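Local coordinates for protein transcriptional repressor of the blcABC operon (Agrobacterium tumefaciens, PDB 3MQ0) that probably binds DNA through a winged helix-turn-helix domain and represses transcription of the blcABC operon, regulated through its oligomeric state, at residues L36-T47 against L74-I85; G217-I225 against I250-R258. One frame throughout, in Å; residues are numbered along the deposited sequence.

Contact 1 of 2, residues L36-T47 against L74-I85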
loop_
_atom_site.group_PDB
_atom_site.type_symbol
_atom_site.label_atom_id
_atom_site.label_comp_id
_atom_site.label_asym_id
_atom_site.label_seq_id
_atom_site.Cartn_x
_atom_site.Cartn_y
_atom_site.Cartn_z
ATOM N N LEU B 36 -2.459 8.374 15.909
ATOM C CA LEU B 36 -2.365 7.461 14.776
ATOM C C LEU B 36 -0.921 7.269 14.334
ATOM O O LEU B 36 -0.512 6.153 14.005
ATOM C CB LEU B 36 -3.248 7.914 13.612
ATOM C CG LEU B 36 -4.736 7.762 13.960
ATOM C CD1 LEU B 36 -5.578 8.626 13.045
ATOM C CD2 LEU B 36 -5.207 6.308 13.897
ATOM N N ASP B 37 -0.135 8.340 14.347
ATOM C CA ASP B 37 1.268 8.198 13.982
ATOM C C ASP B 37 2.013 7.268 14.943
ATOM O O ASP B 37 2.854 6.479 14.521
ATOM C CB ASP B 37 1.956 9.553 13.920
ATOM C CG ASP B 37 1.529 10.377 12.714
ATOM O OD1 ASP B 37 0.875 9.838 11.783
ATOM O OD2 ASP B 37 1.868 11.575 12.693
ATOM N N LEU B 38 1.713 7.374 16.234
ATOM C CA LEU B 38 2.379 6.555 17.245
ATOM C C LEU B 38 2.017 5.087 17.093
ATOM O O LEU B 38 2.882 4.221 17.151
ATOM C CB LEU B 38 2.017 7.024 18.643
ATOM C CG LEU B 38 2.752 8.274 19.108
ATOM C CD1 LEU B 38 1.974 8.948 20.218
ATOM C CD2 LEU B 38 4.165 7.915 19.566
ATOM N N VAL B 39 0.736 4.813 16.883
ATOM C CA VAL B 39 0.281 3.443 16.691
ATOM C C VAL B 39 0.870 2.858 15.408
ATOM O O VAL B 39 1.308 1.710 15.377
ATOM C CB VAL B 39 -1.253 3.374 16.666
ATOM C CG1 VAL B 39 -1.726 1.985 16.278
ATOM C CG2 VAL B 39 -1.808 3.780 18.030
ATOM N N ALA B 40 0.900 3.655 14.349
ATOM C CA ALA B 40 1.372 3.148 13.079
ATOM C C ALA B 40 2.850 2.802 13.158
ATOM O O ALA B 40 3.302 1.851 12.522
ATOM C CB ALA B 40 1.102 4.168 11.968
ATOM N N GLY B 41 3.595 3.568 13.952
ATOM C CA GLY B 41 5.036 3.422 14.041
ATOM C C GLY B 41 5.541 2.456 15.100
ATOM O O GLY B 41 6.741 2.208 15.184
ATOM N N SER B 42 4.636 1.906 15.907
ATOM C CA SER B 42 5.031 0.950 16.941
ATOM C C SER B 42 4.845 -0.493 16.475
ATOM O O SER B 42 3.742 -0.899 16.105
ATOM C CB SER B 42 4.226 1.191 18.222
ATOM O OG SER B 42 4.617 0.271 19.229
ATOM N N PRO B 43 5.930 -1.286 16.502
ATOM C CA PRO B 43 5.843 -2.705 16.131
ATOM C C PRO B 43 5.073 -3.488 17.185
ATOM O O PRO B 43 4.563 -4.577 16.913
ATOM C CB PRO B 43 7.305 -3.167 16.120
ATOM C CG PRO B 43 8.138 -1.931 16.289
ATOM C CD PRO B 43 7.273 -0.921 16.973
ATOM N N ARG B 44 5.003 -2.927 18.388
ATOM C CA ARG B 44 4.292 -3.543 19.502
ATOM C C ARG B 44 2.955 -2.831 19.691
ATOM O O ARG B 44 2.889 -1.602 19.636
ATOM C CB ARG B 44 5.142 -3.398 20.762
ATOM C CG ARG B 44 4.788 -4.299 21.914
ATOM C CD ARG B 44 5.862 -4.180 22.997
ATOM N NE ARG B 44 6.189 -2.785 23.290
ATOM C CZ ARG B 44 5.520 -2.034 24.158
ATOM N NH1 ARG B 44 4.497 -2.548 24.819
ATOM N NH2 ARG B 44 5.868 -0.771 24.365
ATOM N N ASP B 45 1.883 -3.589 19.900
ATOM C CA ASP B 45 0.569 -2.969 20.082
ATOM C C ASP B 45 0.463 -2.386 21.482
ATOM O O ASP B 45 0.737 -3.071 22.473
ATOM C CB ASP B 45 -0.548 -3.976 19.811
ATOM C CG ASP B 45 -0.311 -4.758 18.531
ATOM O OD1 ASP B 45 -0.420 -4.156 17.440
ATOM O OD2 ASP B 45 0.007 -5.967 18.615
ATOM N N LEU B 46 0.067 -1.120 21.559
ATOM C CA LEU B 46 0.091 -0.366 22.815
ATOM C C LEU B 46 -1.275 -0.282 23.486
ATOM O O LEU B 46 -2.305 -0.283 22.821
ATOM C CB LEU B 46 0.604 1.055 22.546
ATOM C CG LEU B 46 1.929 1.115 21.784
ATOM C CD1 LEU B 46 2.221 2.537 21.318
ATOM C CD2 LEU B 46 3.055 0.559 22.640
ATOM N N THR B 47 -1.265 -0.183 24.811
ATOM C CA THR B 47 -2.483 -0.016 25.591
ATOM C C THR B 47 -2.884 1.451 25.608
ATOM O O THR B 47 -2.106 2.326 25.226
ATOM C CB THR B 47 -2.261 -0.446 27.061
ATOM O OG1 THR B 47 -1.209 0.352 27.636
ATOM C CG2 THR B 47 -1.873 -1.908 27.132
ATOM N N LEU B 74 -11.138 4.875 13.512
ATOM C CA LEU B 74 -9.743 5.215 13.255
ATOM C C LEU B 74 -8.824 4.184 13.918
ATOM O O LEU B 74 -7.789 3.815 13.359
ATOM C CB LEU B 74 -9.431 6.616 13.784
ATOM C CG LEU B 74 -10.239 7.731 13.112
ATOM C CD1 LEU B 74 -10.052 8.996 13.895
ATOM C CD2 LEU B 74 -9.795 7.904 11.653
ATOM N N LEU B 75 -9.195 3.756 15.128
ATOM C CA LEU B 75 -8.494 2.696 15.845
ATOM C C LEU B 75 -9.440 1.519 16.052
ATOM O O LEU B 75 -10.661 1.682 16.079
ATOM C CB LEU B 75 -8.035 3.167 17.233
ATOM C CG LEU B 75 -7.101 4.376 17.305
ATOM C CD1 LEU B 75 -6.940 4.888 18.741
ATOM C CD2 LEU B 75 -5.748 4.084 16.671
ATOM N N ALA B 76 -8.848 0.348 16.204
ATOM C CA ALA B 76 -9.548 -0.865 16.584
ATOM C C ALA B 76 -8.996 -1.299 17.935
ATOM O O ALA B 76 -7.784 -1.250 18.168
ATOM C CB ALA B 76 -9.303 -1.953 15.553
ATOM N N ARG B 77 -9.879 -1.733 18.825
ATOM C CA ARG B 77 -9.449 -2.174 20.142
ATOM C C ARG B 77 -9.461 -3.700 20.241
ATOM O O ARG B 77 -10.496 -4.312 20.031
ATOM C CB ARG B 77 -10.383 -1.592 21.199
ATOM C CG ARG B 77 -9.977 -1.915 22.627
ATOM C CD ARG B 77 -10.939 -1.283 23.610
ATOM N NE ARG B 77 -10.543 -1.529 24.995
ATOM C CZ ARG B 77 -10.807 -2.649 25.655
ATOM N NH1 ARG B 77 -11.457 -3.633 25.046
ATOM N NH2 ARG B 77 -10.414 -2.790 26.918
ATOM N N SER B 78 -8.323 -4.308 20.572
ATOM C CA SER B 78 -8.257 -5.763 20.748
ATOM C C SER B 78 -8.821 -6.203 22.099
ATOM O O SER B 78 -9.075 -5.382 22.979
ATOM C CB SER B 78 -6.815 -6.265 20.586
ATOM O OG SER B 78 -6.342 -6.047 19.264
ATOM N N ALA B 79 -9.013 -7.509 22.270
ATOM C CA ALA B 79 -9.603 -8.021 23.507
ATOM C C ALA B 79 -8.811 -7.583 24.733
ATOM O O ALA B 79 -9.384 -7.314 25.789
ATOM C CB ALA B 79 -9.709 -9.549 23.462
ATOM N N ASP B 80 -7.491 -7.527 24.592
ATOM C CA ASP B 80 -6.617 -7.224 25.723
ATOM C C ASP B 80 -6.442 -5.719 25.913
ATOM O O ASP B 80 -5.618 -5.276 26.708
ATOM C CB ASP B 80 -5.260 -7.913 25.547
ATOM C CG ASP B 80 -4.507 -7.435 24.314
ATOM O OD1 ASP B 80 -5.050 -6.605 23.545
ATOM O OD2 ASP B 80 -3.367 -7.904 24.103
ATOM N N GLY B 81 -7.219 -4.940 25.169
ATOM C CA GLY B 81 -7.218 -3.493 25.313
ATOM C C GLY B 81 -6.144 -2.756 24.532
ATOM O O GLY B 81 -6.010 -1.528 24.646
ATOM N N THR B 82 -5.373 -3.478 23.730
ATOM C CA THR B 82 -4.396 -2.804 22.889
ATOM C C THR B 82 -5.090 -2.181 21.692
ATOM O O THR B 82 -6.149 -2.618 21.265
ATOM C CB THR B 82 -3.248 -3.735 22.440
ATOM O OG1 THR B 82 -3.785 -4.905 21.818
ATOM C CG2 THR B 82 -2.402 -4.140 23.636
ATOM N N LEU B 83 -4.500 -1.129 21.163
ATOM C CA LEU B 83 -5.137 -0.388 20.102
ATOM C C LEU B 83 -4.304 -0.557 18.844
ATOM O O LEU B 83 -3.079 -0.632 18.904
ATOM C CB LEU B 83 -5.262 1.076 20.507
ATOM C CG LEU B 83 -6.221 1.300 21.675
ATOM C CD1 LEU B 83 -6.034 2.669 22.287
ATOM C CD2 LEU B 83 -7.662 1.108 21.214
ATOM N N ARG B 84 -4.972 -0.659 17.707
ATOM C CA ARG B 84 -4.263 -0.778 16.445
ATOM C C ARG B 84 -4.957 0.105 15.431
ATOM O O ARG B 84 -6.084 0.531 15.649
ATOM C CB ARG B 84 -4.242 -2.242 15.986
ATOM C CG ARG B 84 -3.578 -3.125 17.029
ATOM C CD ARG B 84 -3.830 -4.624 16.906
ATOM N NE ARG B 84 -3.492 -5.273 18.180
ATOM C CZ ARG B 84 -3.349 -6.584 18.358
ATOM N NH1 ARG B 84 -3.498 -7.422 17.339
ATOM N NH2 ARG B 84 -3.046 -7.058 19.563
ATOM N N ILE B 85 -4.277 0.396 14.329
ATOM C CA ILE B 85 -4.915 1.153 13.265
ATOM C C ILE B 85 -6.146 0.407 12.747
ATOM O O ILE B 85 -6.084 -0.801 12.497
ATOM C CB ILE B 85 -3.949 1.377 12.088
ATOM C CG1 ILE B 85 -2.687 2.114 12.562
ATOM C CG2 ILE B 85 -4.647 2.141 10.963
ATOM C CD1 ILE B 85 -2.942 3.532 13.043
HETATM O O HOH W 1 -0.565 0.286 19.269
#
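The CD2 methyl of L36 sits at the apolar centre, 3.6 Å from L75 CD2 and 3.7 Å from I85 CD1. One helical turn on, V39 straddles the same strands: its CG1, anti to the backbone N (chi1 172°), lies 3.6 Å from I85 N, while CG2 faces L75. The short segments of helix 36-41 and strand 82-85 cross almost perpendicularly, at a measured -93°. Farther out the backbones join, L83 N donating to L46 O (2.9 Å), and one water bridges L46 N to L83 O.

At the polar edge the D45 carboxylate stacks over one guanidinium face of R84, the planes 17° apart. D45 OD1 lies 3.4 Å from R84 NE, well out of the guanidinium plane, so this salt bridge involves no directed N-H. S78 OG covers the opposite face. What the geometry does direct is another nitrogen: R84 NH2 bonds to T82 OG1 (3.2 Å), whose own hydroxyl donates to D80 OD1 (2.7 Å), an atom also taking T82 N in an Asx turn.

The hairpin matches the wing of a winged helix-turn-helix; its chemistry implies apolar packing between helix and strands at one end and, at the other, charge attraction through stacked planes, with the guanidinium's rotation restrained by T82 OG1.

Contact 2 of 2, residues G217-I225 against I250-R258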
loop_
_atom_site.group_PDB
_atom_site.type_symbol
_atom_site.label_atom_id
_atom_site.label_comp_id
_atom_site.label_asym_id
_atom_site.label_seq_id
_atom_site.Cartn_x
_atom_site.Cartn_y
_atom_site.Cartn_z
ATOM N N GLY B 217 26.810 22.491 -25.849
ATOM C CA GLY B 217 26.519 23.723 -25.146
ATOM C C GLY B 217 25.373 23.644 -24.150
ATOM O O GLY B 217 25.102 24.613 -23.448
ATOM N N MET B 218 24.693 22.504 -24.090
ATOM C CA MET B 218 23.616 22.325 -23.121
ATOM C C MET B 218 24.106 21.484 -21.968
ATOM O O MET B 218 24.674 20.413 -22.170
ATOM C CB MET B 218 22.387 21.661 -23.748
ATOM C CG MET B 218 21.238 21.434 -22.755
ATOM S SD MET B 218 19.655 20.897 -23.469
ATOM C CE MET B 218 20.042 19.215 -23.917
ATOM N N LEU B 219 23.873 21.974 -20.757
ATOM C CA LEU B 219 24.206 21.240 -19.543
ATOM C C LEU B 219 22.927 20.927 -18.776
ATOM O O LEU B 219 22.094 21.813 -18.599
ATOM C CB LEU B 219 25.135 22.108 -18.693
ATOM C CG LEU B 219 25.182 21.784 -17.208
ATOM C CD1 LEU B 219 26.108 20.625 -17.031
ATOM C CD2 LEU B 219 25.673 23.004 -16.434
ATOM N N CYS B 220 22.743 19.672 -18.356
ATOM C CA CYS B 220 21.604 19.306 -17.529
ATOM C C CYS B 220 22.054 18.706 -16.198
ATOM O O CYS B 220 23.104 18.061 -16.108
ATOM C CB CYS B 220 20.683 18.305 -18.235
ATOM S SG CYS B 220 20.269 18.792 -19.930
ATOM N N ILE B 221 21.240 18.919 -15.174
ATOM C CA ILE B 221 21.493 18.379 -13.847
ATOM C C ILE B 221 20.254 17.594 -13.443
ATOM O O ILE B 221 19.139 18.125 -13.542
ATOM C CB ILE B 221 21.703 19.531 -12.853
ATOM C CG1 ILE B 221 22.833 20.428 -13.370
ATOM C CG2 ILE B 221 22.011 18.987 -11.474
ATOM C CD1 ILE B 221 22.956 21.748 -12.637
ATOM N N GLY B 222 20.429 16.344 -12.996
ATOM C CA GLY B 222 19.281 15.478 -12.738
ATOM C C GLY B 222 19.183 14.948 -11.323
ATOM O O GLY B 222 20.191 14.848 -10.633
ATOM N N ALA B 223 17.967 14.615 -10.893
ATOM C CA ALA B 223 17.756 13.969 -9.601
ATOM C C ALA B 223 16.603 12.971 -9.685
ATOM O O ALA B 223 15.761 13.046 -10.581
ATOM C CB ALA B 223 17.462 15.006 -8.522
ATOM N N ALA B 224 16.550 12.049 -8.731
ATOM C CA ALA B 224 15.564 10.983 -8.770
ATOM C C ALA B 224 14.312 11.322 -7.963
ATOM O O ALA B 224 14.389 11.882 -6.877
ATOM C CB ALA B 224 16.169 9.688 -8.235
ATOM N N ILE B 225 13.166 10.944 -8.505
ATOM C CA ILE B 225 11.886 11.042 -7.805
ATOM C C ILE B 225 11.508 9.623 -7.420
ATOM O O ILE B 225 11.562 8.714 -8.253
ATOM C CB ILE B 225 10.790 11.626 -8.726
ATOM C CG1 ILE B 225 11.203 12.990 -9.303
ATOM C CG2 ILE B 225 9.434 11.688 -8.003
ATOM C CD1 ILE B 225 11.574 14.004 -8.274
ATOM N N ILE B 250 27.256 24.517 -10.581
ATOM C CA ILE B 250 26.625 23.264 -10.953
ATOM C C ILE B 250 26.433 22.349 -9.727
ATOM O O ILE B 250 25.385 21.723 -9.558
ATOM C CB ILE B 250 27.431 22.548 -12.048
ATOM C CG1 ILE B 250 27.443 23.394 -13.335
ATOM C CG2 ILE B 250 26.864 21.137 -12.300
ATOM C CD1 ILE B 250 28.501 22.970 -14.315
ATOM N N ALA B 251 27.449 22.261 -8.878
ATOM C CA ALA B 251 27.337 21.405 -7.700
ATOM C C ALA B 251 26.292 21.965 -6.739
ATOM O O ALA B 251 25.571 21.220 -6.087
ATOM C CB ALA B 251 28.672 21.262 -7.001
ATOM N N TYR B 252 26.217 23.285 -6.644
ATOM C CA TYR B 252 25.227 23.905 -5.764
ATOM C C TYR B 252 23.819 23.511 -6.249
ATOM O O TYR B 252 22.964 23.052 -5.482
ATOM C CB TYR B 252 25.409 25.418 -5.759
ATOM C CG TYR B 252 24.261 26.154 -5.145
ATOM C CD1 TYR B 252 24.145 26.270 -3.766
ATOM C CD2 TYR B 252 23.260 26.711 -5.945
ATOM C CE1 TYR B 252 23.071 26.932 -3.193
ATOM C CE2 TYR B 252 22.183 27.380 -5.382
ATOM C CZ TYR B 252 22.094 27.483 -4.011
ATOM O OH TYR B 252 21.035 28.132 -3.429
ATOM N N LEU B 253 23.595 23.684 -7.541
ATOM C CA LEU B 253 22.312 23.374 -8.154
ATOM C C LEU B 253 21.965 21.893 -8.049
ATOM O O LEU B 253 20.801 21.527 -7.876
ATOM C CB LEU B 253 22.337 23.793 -9.628
ATOM C CG LEU B 253 22.243 25.303 -9.870
ATOM C CD1 LEU B 253 22.477 25.585 -11.354
ATOM C CD2 LEU B 253 20.906 25.898 -9.406
ATOM N N GLY B 254 22.977 21.044 -8.155
ATOM C CA GLY B 254 22.770 19.612 -7.996
ATOM C C GLY B 254 22.223 19.268 -6.621
ATOM O O GLY B 254 21.285 18.471 -6.493
ATOM N N GLU B 255 22.800 19.866 -5.583
ATOM C CA GLU B 255 22.318 19.614 -4.228
ATOM C C GLU B 255 20.921 20.213 -4.014
ATOM O O GLU B 255 20.068 19.583 -3.378
ATOM C CB GLU B 255 23.314 20.108 -3.175
ATOM C CG GLU B 255 22.831 20.002 -1.730
ATOM C CD GLU B 255 22.804 18.566 -1.168
ATOM O OE1 GLU B 255 23.192 17.612 -1.881
ATOM O OE2 GLU B 255 22.400 18.406 0.013
ATOM N N GLU B 256 20.679 21.412 -4.554
ATOM C CA GLU B 256 19.342 21.994 -4.488
ATOM C C GLU B 256 18.337 21.091 -5.208
ATOM O O GLU B 256 17.239 20.847 -4.706
ATOM C CB GLU B 256 19.296 23.404 -5.101
ATOM C CG GLU B 256 20.161 24.441 -4.371
ATOM C CD GLU B 256 19.781 24.626 -2.914
ATOM O OE1 GLU B 256 18.605 24.955 -2.620
ATOM O OE2 GLU B 256 20.672 24.441 -2.057
ATOM N N LEU B 257 18.694 20.604 -6.393
ATOM C CA LEU B 257 17.791 19.700 -7.103
ATOM C C LEU B 257 17.547 18.379 -6.358
ATOM O O LEU B 257 16.433 17.863 -6.370
ATOM C CB LEU B 257 18.287 19.416 -8.511
ATOM C CG LEU B 257 17.224 18.807 -9.441
ATOM C CD1 LEU B 257 16.022 19.712 -9.608
ATOM C CD2 LEU B 257 17.847 18.500 -10.785
ATOM N N ARG B 258 18.583 17.844 -5.716
ATOM C CA ARG B 258 18.451 16.603 -4.953
ATOM C C ARG B 258 17.374 16.736 -3.879
ATOM O O ARG B 258 16.512 15.852 -3.728
ATOM C CB ARG B 258 19.798 16.179 -4.319
ATOM C CG ARG B 258 19.724 14.843 -3.578
ATOM C CD ARG B 258 21.000 14.553 -2.773
ATOM N NE ARG B 258 21.145 15.421 -1.596
ATOM C CZ ARG B 258 20.566 15.198 -0.418
ATOM N NH1 ARG B 258 19.794 14.133 -0.245
ATOM N NH2 ARG B 258 20.763 16.047 0.592
#
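R258, whose CA lies 4.0 Å from A223 CB, turns its guanidinium away from strand 218-225 and presents an edge to E255. That edge is gripped side-on: R258 NE bonds to E255 OE1 (3.0 Å) and NH2 to OE2 (2.9 Å), both oxygens close to the guanidinium plane, although NE meets OE1 from 44° above the carboxylate plane. The Y252 ring, also directed off the strand, has E256 CG over one face, displaced from the ring centre. The flat and charged groups therefore belong to the outer side of the helix.

The side turned to the strand is apolar. L219 and I250 meet tip to tip, CD2 against CD1 at 3.5 Å. I221 is central: its CD1 reaches L253 CB (3.7 Å), the two side chains crossing at about a right angle, while its CG2 rests on the bare CA of G254 (3.6 Å). With no side chain at G254, the helix backbone itself receives this methyl. L257, its CG anti to the backbone N (chi1 -164°), swings CD2 to within 3.1 Å of I221 O, a tight approach, and L257 CG packs against A223 CB.

Strand 218-225 and helix 250-258 run 22° apart in direction, with axes 7.7 Å from each other. Between them in the chain comes strand 232-241, which pairs antiparallel with 218-226, so the helix returns along the first strand's direction. Such a terminal helix laid on a six-stranded antiparallel sheet fits the GAF-like fold of the IclR C-terminal domain.

In the fold
Contacts 1 and 2 lie on opposite sides of the chain's centre, their own centres 43 Å apart and their nearest atoms about 22 Å apart, so neither touches the other. They follow in series along the sequence: contact 1 lies in the helix-turn-helix region, contact 2 in the GAF-like C-terminal region, and helix 89-98 follows contact 1 on the way between. Their surroundings differ too. Around 36-47 and 74-85 the second subunit packs closely, D37 bonding to H88 and W92 of that subunit, whereas no other chain of the assembly touches 217-225 or 250-258. Any influence of one contact on the other would have to pass through the intervening chain or the second subunit.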